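Beta-hexosaminidase LpqI (Mycobacterium tuberculosis H37Rv, PDB 6GFV) cleaves terminal beta-1,4-linked N-acetylglucosamine from peptidoglycan fragments, a step in recycling of the mycobacterial cell wall. Local coordinates at residues T198-L202 with D203-G207. Numbering follows the deposited sequence.
Sequences TTPPL and DDLVG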
ATOM      1  N   THR A 198       1.543  -0.687  20.037  1.00 18.48           N
ATOM      2  CA  THR A 198       2.416  -1.841  20.222  1.00 18.20           C
ATOM      3  C   THR A 198       1.667  -3.161  20.011  1.00 17.85           C
ATOM      4  O   THR A 198       0.502  -3.288  20.381  1.00 18.32           O
ATOM      5  CB  THR A 198       3.050  -1.812  21.642  1.00 19.29           C
ATOM      6  OG1 THR A 198       3.851  -0.638  21.785  1.00 19.65           O
ATOM      7  CG2 THR A 198       3.898  -3.047  21.922  1.00 19.16           C
ATOM      8  N   THR A 199       2.345  -4.141  19.413  1.00 17.13           N
ATOM      9  CA  THR A 199       1.819  -5.499  19.213  1.00 16.89           C
ATOM     10  C   THR A 199       2.175  -6.458  20.369  1.00 17.66           C
ATOM     11  O   THR A 199       2.974  -6.111  21.218  1.00 18.26           O
ATOM     12  CB  THR A 199       2.371  -6.111  17.909  1.00 15.84           C
ATOM     13  OG1 THR A 199       3.777  -6.353  18.042  1.00 15.80           O
ATOM     14  CG2 THR A 199       2.121  -5.203  16.717  1.00 15.14           C
ATOM     15  N   PRO A 200       1.580  -7.665  20.392  1.00 17.73           N
ATOM     16  CA  PRO A 200       2.080  -8.735  21.271  1.00 18.38           C
ATOM     17  C   PRO A 200       3.502  -9.125  20.885  1.00 17.91           C
ATOM     18  O   PRO A 200       3.938  -8.721  19.821  1.00 17.04           O
ATOM     19  CB  PRO A 200       1.096  -9.884  21.023  1.00 18.41           C
ATOM     20  CG  PRO A 200      -0.170  -9.199  20.553  1.00 18.23           C
ATOM     21  CD  PRO A 200       0.294  -8.021  19.761  1.00 17.46           C
ATOM     22  N   PRO A 201       4.213  -9.912  21.711  1.00 18.55           N
ATOM     23  CA  PRO A 201       5.615 -10.187  21.360  1.00 18.21           C
ATOM     24  C   PRO A 201       5.765 -10.938  20.042  1.00 17.30           C
ATOM     25  O   PRO A 201       4.826 -11.596  19.614  1.00 17.12           O
ATOM     26  CB  PRO A 201       6.112 -11.043  22.540  1.00 19.23           C
ATOM     27  CG  PRO A 201       5.172 -10.742  23.636  1.00 20.17           C
ATOM     28  CD  PRO A 201       3.852 -10.519  23.004  1.00 19.73           C
ATOM     29  N   LEU A 202       6.928 -10.828  19.407  1.00 16.83           N
ATOM     30  CA  LEU A 202       7.186 -11.490  18.128  1.00 19.17           C
ATOM     31  C   LEU A 202       6.818 -12.982  18.113  1.00 16.35           C
ATOM     32  O   LEU A 202       6.212 -13.456  17.157  1.00 15.85           O
ATOM     33  CB  LEU A 202       8.654 -11.320  17.732  1.00 18.68           C
ATOM     34  CG  LEU A 202       9.113 -11.903  16.395  1.00 15.29           C
ATOM     35  CD1 LEU A 202       8.225 -11.481  15.240  1.00 14.51           C
ATOM     36  CD2 LEU A 202      10.526 -11.489  16.110  1.00 21.38           C
ATOM     37  N   ASP A 203       7.154 -13.706  19.179  1.00 17.22           N
ATOM     38  CA  ASP A 203       6.866 -15.140  19.260  1.00 21.22           C
ATOM     39  C   ASP A 203       5.381 -15.435  19.189  1.00 24.25           C
ATOM     40  O   ASP A 203       4.971 -16.446  18.622  1.00 17.69           O
ATOM     41  CB  ASP A 203       7.431 -15.738  20.544  1.00 29.37           C
ATOM     42  CG  ASP A 203       8.919 -15.967  20.473  1.00 33.87           C
ATOM     43  OD1 ASP A 203       9.416 -16.336  19.393  1.00 34.75           O
ATOM     44  OD2 ASP A 203       9.595 -15.771  21.499  1.00 38.19           O
ATOM     45  N   ASP A 204       4.575 -14.558  19.774  1.00 17.89           N
ATOM     46  CA  ASP A 204       3.140 -14.715  19.701  1.00 18.00           C
ATOM     47  C   ASP A 204       2.663 -14.482  18.269  1.00 16.99           C
ATOM     48  O   ASP A 204       1.830 -15.223  17.778  1.00 16.98           O
ATOM     49  CB  ASP A 204       2.442 -13.769  20.676  1.00 18.57           C
ATOM     50  CG  ASP A 204       2.476 -14.279  22.102  1.00 37.44           C
ATOM     51  OD1 ASP A 204       3.131 -15.313  22.358  1.00 40.29           O
ATOM     52  OD2 ASP A 204       1.854 -13.646  22.974  1.00 38.72           O
ATOM     53  N   LEU A 205       3.213 -13.467  17.607  1.00 16.23           N
ATOM     54  CA  LEU A 205       2.814 -13.129  16.243  1.00 15.33           C
ATOM     55  C   LEU A 205       3.087 -14.271  15.284  1.00 15.05           C
ATOM     56  O   LEU A 205       2.231 -14.620  14.492  1.00 14.79           O
ATOM     57  CB  LEU A 205       3.535 -11.874  15.757  1.00 14.73           C
ATOM     58  CG  LEU A 205       3.339 -10.586  16.558  1.00 15.02           C
ATOM     59  CD1 LEU A 205       4.018  -9.420  15.870  1.00 14.46           C
ATOM     60  CD2 LEU A 205       1.859 -10.309  16.763  1.00 15.25           C
ATOM     61  N   VAL A 206       4.278 -14.865  15.394  1.00 15.23           N
ATOM     62  CA  VAL A 206       4.724 -15.928  14.493  1.00 15.31           C
ATOM     63  C   VAL A 206       3.759 -17.121  14.465  1.00 15.56           C
ATOM     64  O   VAL A 206       3.574 -17.754  13.431  1.00 15.32           O
ATOM     65  CB  VAL A 206       6.138 -16.434  14.877  1.00 19.14           C
ATOM     66  CG1 VAL A 206       6.485 -17.699  14.113  1.00 19.20           C
ATOM     67  CG2 VAL A 206       7.186 -15.358  14.650  1.00 15.07           C
ATOM     68  N   GLY A 207       3.126 -17.405  15.595  1.00 16.31           N
ATOM     69  CA  GLY A 207       2.192 -18.509  15.680  1.00 16.92           C
ATOM     70  C   GLY A 207       0.730 -18.144  15.463  1.00 16.81           C
ATOM     71  O   GLY A 207      -0.136 -19.001  15.512  1.00 17.37           O
TER
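L205 reaches back from the first turn of helix 202-206 to meet the three residues T199, P200 and P201 that lead into it, with P201 at the N-cap position of this short helix in the GH3 TIM-barrel domain. CG of L205 lies 3.5 Å from O of P201, and its two methyl groups sit equally far from O of P200: CD1 comes to OG1 of T199 at 3.8 Å, while CD2 meets CD of the P200 ring at 4.1 Å. The leucine crosses both residues at about a right angle. Its chi1 of -59° sets CG opposite its own carbonyl carbon, which turns the branch back toward the incoming chain. On the outer surface the D204 side chain runs next to the P201 ring in the same direction, with OD2 3.7 Å from ring atom CD of P201. One turn of helix is closed by L205 N to P201 O and V206 N to L202 O; D204 N adds a weak second bond to P201 O. The side chains of L202 and V206 slant across each other beside the V206 N to L202 O bond, CD1 of L202 lying 4.1 Å from CG2 of V206.

Further out, V231 and L210 also cover L205, which is buried; V231 and P232 pack on T199. Backbone bonds of T199 to Q230 and of L202 to P232 tie the approach to barrel strand 223-230 and its following loop. T199 lies about 9 Å, side chain to side chain, from H181, a likely substrate-binding residue. The T199 hydroxyl donates a hydrogen bond to P200 O, with Q230 O a weak competitor for the same proton; OG1 of T199 sits 3.0 Å from O of P200, the donor lying 21° off the plane of that carbonyl.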